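Local coordinates for protein ML032222a iGluR (Mnemiopsis leidyi, PDB 4YKI) that binds glycine in the ligand-binding domain of an ionotropic glutamate receptor subunit, and so probably helps to open a glycine-activated ion channel, at residues D242-W245 and E246-S250; I197-C200 and D201-S204. All coordinates share one frame; numbering follows the deposited sequence. Where two conformers were deposited one is given.

Interaction 1 (D242-W245 and E246-S250)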
loop_
_atom_site.group_PDB
_atom_site.type_symbol
_atom_site.label_atom_id
_atom_site.label_comp_id
_atom_site.label_asym_id
_atom_site.label_seq_id
_atom_site.Cartn_x
_atom_site.Cartn_y
_atom_site.Cartn_z
ATOM N N ASP B 242 7.928 -9.454 -2.938
ATOM C CA ASP B 242 9.275 -9.131 -2.489
ATOM C C ASP B 242 10.313 -9.979 -3.234
ATOM O O ASP B 242 11.365 -9.477 -3.617
ATOM C CB ASP B 242 9.416 -9.331 -0.971
ATOM C CG ASP B 242 8.707 -8.263 -0.146
ATOM O OD1 ASP B 242 8.440 -7.171 -0.655
ATOM O OD2 ASP B 242 8.454 -8.507 1.045
ATOM N N ILE B 243 10.027 -11.257 -3.422
ATOM C CA ILE B 243 10.937 -12.127 -4.164
ATOM C C ILE B 243 11.128 -11.624 -5.608
ATOM O O ILE B 243 12.243 -11.621 -6.134
ATOM C CB ILE B 243 10.436 -13.576 -4.107
ATOM C CG1 ILE B 243 10.715 -14.133 -2.700
ATOM C CG2 ILE B 243 11.081 -14.462 -5.190
ATOM C CD1 ILE B 243 9.973 -15.407 -2.349
ATOM N N LEU B 244 10.054 -11.178 -6.246
ATOM C CA LEU B 244 10.182 -10.652 -7.612
ATOM C C LEU B 244 10.953 -9.345 -7.673
ATOM O O LEU B 244 11.705 -9.128 -8.619
ATOM C CB LEU B 244 8.818 -10.460 -8.245
ATOM C CG LEU B 244 8.029 -11.727 -8.554
ATOM C CD1 LEU B 244 6.694 -11.338 -9.167
ATOM C CD2 LEU B 244 8.787 -12.702 -9.469
ATOM N N TRP B 245 10.766 -8.461 -6.698
ATOM C CA TRP B 245 11.529 -7.219 -6.698
ATOM C C TRP B 245 13.034 -7.540 -6.553
ATOM O O TRP B 245 13.875 -6.950 -7.220
ATOM C CB TRP B 245 11.068 -6.277 -5.588
ATOM C CG TRP B 245 11.835 -4.998 -5.562
ATOM C CD1 TRP B 245 12.693 -4.599 -4.604
ATOM C CD2 TRP B 245 11.811 -3.949 -6.541
ATOM N NE1 TRP B 245 13.204 -3.371 -4.897
ATOM C CE2 TRP B 245 12.690 -2.955 -6.093
ATOM C CE3 TRP B 245 11.134 -3.753 -7.758
ATOM C CZ2 TRP B 245 12.918 -1.790 -6.804
ATOM C CZ3 TRP B 245 11.374 -2.581 -8.471
ATOM C CH2 TRP B 245 12.248 -1.615 -7.981
ATOM N N GLU B 246 13.372 -8.477 -5.673
ATOM C CA GLU B 246 14.761 -8.905 -5.532
ATOM C C GLU B 246 15.309 -9.497 -6.839
ATOM O O GLU B 246 16.449 -9.228 -7.223
ATOM C CB GLU B 246 14.886 -9.910 -4.383
ATOM C CG GLU B 246 16.262 -10.541 -4.223
ATOM C CD GLU B 246 17.302 -9.584 -3.668
ATOM O OE1 GLU B 246 16.937 -8.451 -3.284
ATOM O OE2 GLU B 246 18.491 -9.976 -3.605
ATOM N N LYS B 247 14.506 -10.319 -7.507
ATOM C CA LYS B 247 14.913 -10.924 -8.770
ATOM C C LYS B 247 15.220 -9.888 -9.838
ATOM O O LYS B 247 16.226 -9.995 -10.539
ATOM C CB LYS B 247 13.791 -11.823 -9.291
ATOM C CG LYS B 247 14.031 -12.391 -10.691
ATOM C CD LYS B 247 12.902 -13.311 -11.104
ATOM C CE LYS B 247 13.039 -13.731 -12.562
ATOM N NZ LYS B 247 11.873 -14.571 -12.991
ATOM N N TRP B 248 14.355 -8.888 -9.963
ATOM C CA TRP B 248 14.378 -7.996 -11.120
ATOM C C TRP B 248 15.075 -6.656 -10.908
ATOM O O TRP B 248 15.583 -6.071 -11.868
ATOM C CB TRP B 248 12.948 -7.726 -11.606
ATOM C CG TRP B 248 12.352 -8.893 -12.272
ATOM C CD1 TRP B 248 11.423 -9.752 -11.768
ATOM C CD2 TRP B 248 12.651 -9.349 -13.590
ATOM N NE1 TRP B 248 11.133 -10.728 -12.697
ATOM C CE2 TRP B 248 11.873 -10.495 -13.825
ATOM C CE3 TRP B 248 13.514 -8.898 -14.596
ATOM C CZ2 TRP B 248 11.934 -11.198 -15.031
ATOM C CZ3 TRP B 248 13.571 -9.585 -15.779
ATOM C CH2 TRP B 248 12.797 -10.729 -15.993
ATOM N N SER B 249 15.069 -6.122 -9.692
ATOM C CA SER B 249 15.665 -4.804 -9.512
ATOM C C SER B 249 17.181 -4.935 -9.476
ATOM O O SER B 249 17.728 -5.974 -9.090
ATOM C CB SER B 249 15.117 -4.101 -8.279
ATOM O OG SER B 249 15.484 -4.791 -7.114
ATOM N N SER B 250 17.862 -3.867 -9.871
ATOM C CA SER B 250 19.314 -3.871 -9.986
ATOM C C SER B 250 19.956 -3.824 -8.607
ATOM O O SER B 250 19.422 -3.211 -7.678
ATOM C CB SER B 250 19.778 -2.687 -10.843
ATOM O OG SER B 250 19.290 -1.454 -10.342
#

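Interaction 2 (I197-C200 and D201-S204). With SO4 (sulfate ion), chain F.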
loop_
_atom_site.group_PDB
_atom_site.type_symbol
_atom_site.label_atom_id
_atom_site.label_comp_id
_atom_site.label_asym_id
_atom_site.label_seq_id
_atom_site.Cartn_x
_atom_site.Cartn_y
_atom_site.Cartn_z
ATOM N N ILE B 197 21.067 3.156 -11.259
ATOM C CA ILE B 197 21.958 2.498 -10.302
ATOM C C ILE B 197 23.447 2.695 -10.590
ATOM O O ILE B 197 24.244 2.792 -9.651
ATOM C CB ILE B 197 21.629 0.974 -10.190
ATOM C CG1 ILE B 197 22.357 0.342 -8.995
ATOM C CG2 ILE B 197 21.924 0.250 -11.498
ATOM C CD1 ILE B 197 21.926 0.883 -7.652
ATOM N N SER B 198 23.800 2.767 -11.869
ATOM C CA SER B 198 25.197 2.910 -12.310
ATOM C C SER B 198 25.531 4.321 -12.815
ATOM O O SER B 198 26.566 4.538 -13.472
ATOM C CB SER B 198 25.504 1.900 -13.414
ATOM O OG SER B 198 24.821 2.230 -14.612
ATOM N N ASP B 199 24.653 5.274 -12.518
ATOM C CA ASP B 199 24.918 6.688 -12.811
ATOM C C ASP B 199 25.508 7.342 -11.580
ATOM O O ASP B 199 24.817 7.948 -10.763
ATOM C CB ASP B 199 23.644 7.400 -13.262
ATOM C CG ASP B 199 23.189 6.937 -14.622
ATOM O OD1 ASP B 199 22.458 5.930 -14.707
ATOM O OD2 ASP B 199 23.576 7.562 -15.622
ATOM N N CYS B 200 26.822 7.231 -11.457
ATOM C CA CYS B 200 27.499 7.662 -10.249
ATOM C C CYS B 200 27.579 9.180 -10.132
ATOM O O CYS B 200 27.929 9.694 -9.073
ATOM C CB CYS B 200 28.905 7.054 -10.187
ATOM S SG CYS B 200 28.961 5.251 -10.349
ATOM N N ASP B 201 27.272 9.880 -11.210
ATOM C CA ASP B 201 27.281 11.339 -11.234
ATOM C C ASP B 201 25.850 11.901 -11.166
ATOM O O ASP B 201 25.624 13.065 -11.480
ATOM C CB ASP B 201 28.015 11.841 -12.493
ATOM C CG ASP B 201 27.429 11.287 -13.790
ATOM O OD1 ASP B 201 26.496 10.457 -13.723
ATOM O OD2 ASP B 201 27.911 11.668 -14.889
ATOM N N VAL B 202 24.892 11.066 -10.765
ATOM C CA VAL B 202 23.518 11.519 -10.518
ATOM C C VAL B 202 23.244 11.405 -9.026
ATOM O O VAL B 202 23.506 10.363 -8.412
ATOM C CB VAL B 202 22.519 10.680 -11.339
ATOM C CG1 VAL B 202 21.092 10.959 -10.918
ATOM C CG2 VAL B 202 22.682 10.967 -12.825
ATOM N N PHE B 203 22.687 12.469 -8.447
ATOM C CA PHE B 203 22.455 12.605 -7.015
ATOM C C PHE B 203 21.010 13.003 -6.716
ATOM O O PHE B 203 20.284 13.438 -7.596
ATOM C CB PHE B 203 23.420 13.666 -6.438
ATOM C CG PHE B 203 24.873 13.334 -6.655
ATOM C CD1 PHE B 203 25.541 12.550 -5.745
ATOM C CD2 PHE B 203 25.552 13.767 -7.785
ATOM C CE1 PHE B 203 26.890 12.208 -5.940
ATOM C CE2 PHE B 203 26.908 13.434 -7.971
ATOM C CZ PHE B 203 27.544 12.650 -7.059
ATOM N N SER B 204 20.608 12.862 -5.468
ATOM C CA SER B 204 19.276 13.253 -5.036
ATOM C C SER B 204 19.095 14.759 -4.909
ATOM O O SER B 204 20.042 15.498 -4.595
ATOM C CB SER B 204 18.988 12.636 -3.677
ATOM O OG SER B 204 19.065 11.245 -3.751
HETATM S S SO4 F . 22.449 11.229 -2.315
HETATM O O1 SO4 F . 22.694 12.519 -1.673
HETATM O O2 SO4 F . 23.502 10.275 -1.976
HETATM O O3 SO4 F . 21.169 10.692 -1.845
HETATM O O4 SO4 F . 22.437 11.422 -3.753
HETATM O O HOH W 1 25.122 9.838 -15.857
HETATM O O HOH W 2 25.521 8.902 -7.151
#

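Interaction 1 (D242-W245 and E246-S250)
The carbonyl oxygen of Trp245 is gripped twice by one residue, Ser249, where helix 240-248 gives out. Ser249 OG donates to Trp245 O at 2.7 Å, while Ser249 N reaches the same Trp245 O at 2.9 Å, and the two donors approach from opposite faces of the carbonyl plane. The hydroxyl stands well above that plane, 39° out of it, whereas the amide is only modestly tilted. With chi1 at 65°, OG lies between the backbone N and carbonyl carbon of Ser249, which turns it back onto the helix. The same serine lays its CB over the six-membered ring of Trp245 as a CH-pi contact, 3.5 Å from CB to the ring centroid and 14° off the normal. Replacing Trp245 by an alanine removes the indole, which is likely to leave Ser249 CB without the ring face it rests on and Pro19 without one of its aromatic neighbours. Ser249 is also the first residue to abandon helical torsions, so this double grip falls on the last turn of the helix. One residue earlier, Trp248 N donates to Leu244 O at 3.0 Å, and Leu244 O also lies near the plane of the Trp248 ring, at its CD1 edge (3.2 Å). Lys247 CE sits above one face of that indole, toward its rim, and both Lys247 NZ and Trp248 NE1 find their polar partner in Asp40, by salt bridge and hydrogen bond respectively. Asp40 lies on helix 37-49, and Leu244 and Trp248 pack against that same helix, where Met37 touches both, while Pro19 of a neighbouring loop meets both tryptophans.

Interaction 2 (I197-C200 and D201-S204)
Asp199 and Val202 meet through backbone and side chain together. Val202 N donates to Asp199 O at 3.1 Å, from well above the carbonyl plane (58° out of it), and Val202 CG2 packs against Asp199 CB at 3.7 Å. The methyl gets there because CG2 stands beside the backbone N of its own residue, CG1 being the branch anti to it (chi1 170°). Further round, Phe203 brings the CZ end of its ring to 3.6 Å from Cys200 O. The hydrogen bond closes a type I beta turn from Asp199 to Val202, which leads the chain from the loop after helix 189-195 into strand 202-218. Water bridges this turn at two places: one molecule donates to Asp199 OD2 and to Asp201 OD1 (2.6 Å), linking carboxylates whose OD2 and OD1 lie 4.5 Å apart, and another donates to Val202 O and, weakly, to Cys200 O. The two acids have basic partners farther out, Arg179 for Asp199 and Lys118 for Asp201, which probably ease the repulsion between them. Cys200 is tied by a disulfide to Cys255. Along the strand, Ser204 N and Ser204 OG hold a sulfate, probably from the crystallisation liquor, while Phe203 bonds through its backbone to Val117.

Overall arrangement
Interaction 2 comes first along the chain, at the entry to strand 202-218; helix 225-238 follows before interaction 1 ends the last helix, 240-248. Their centres lie about 20 Å apart, yet in one of the two conformers of Ser250 they meet, its OG packing on Ile197 CG2 at 3.3 Å and bonding to His194 O. Beyond interaction 1 the chain runs on to Cys255, whose disulfide to Cys200 ties the C-terminal tail back to the turn of interaction 2. Both are surface contacts. Helix 240-248 packs on helix 37-49, whereas strand 202-218 belongs to the mixed sheet, so the disulfide joins the end of the chain to that sheet's approach.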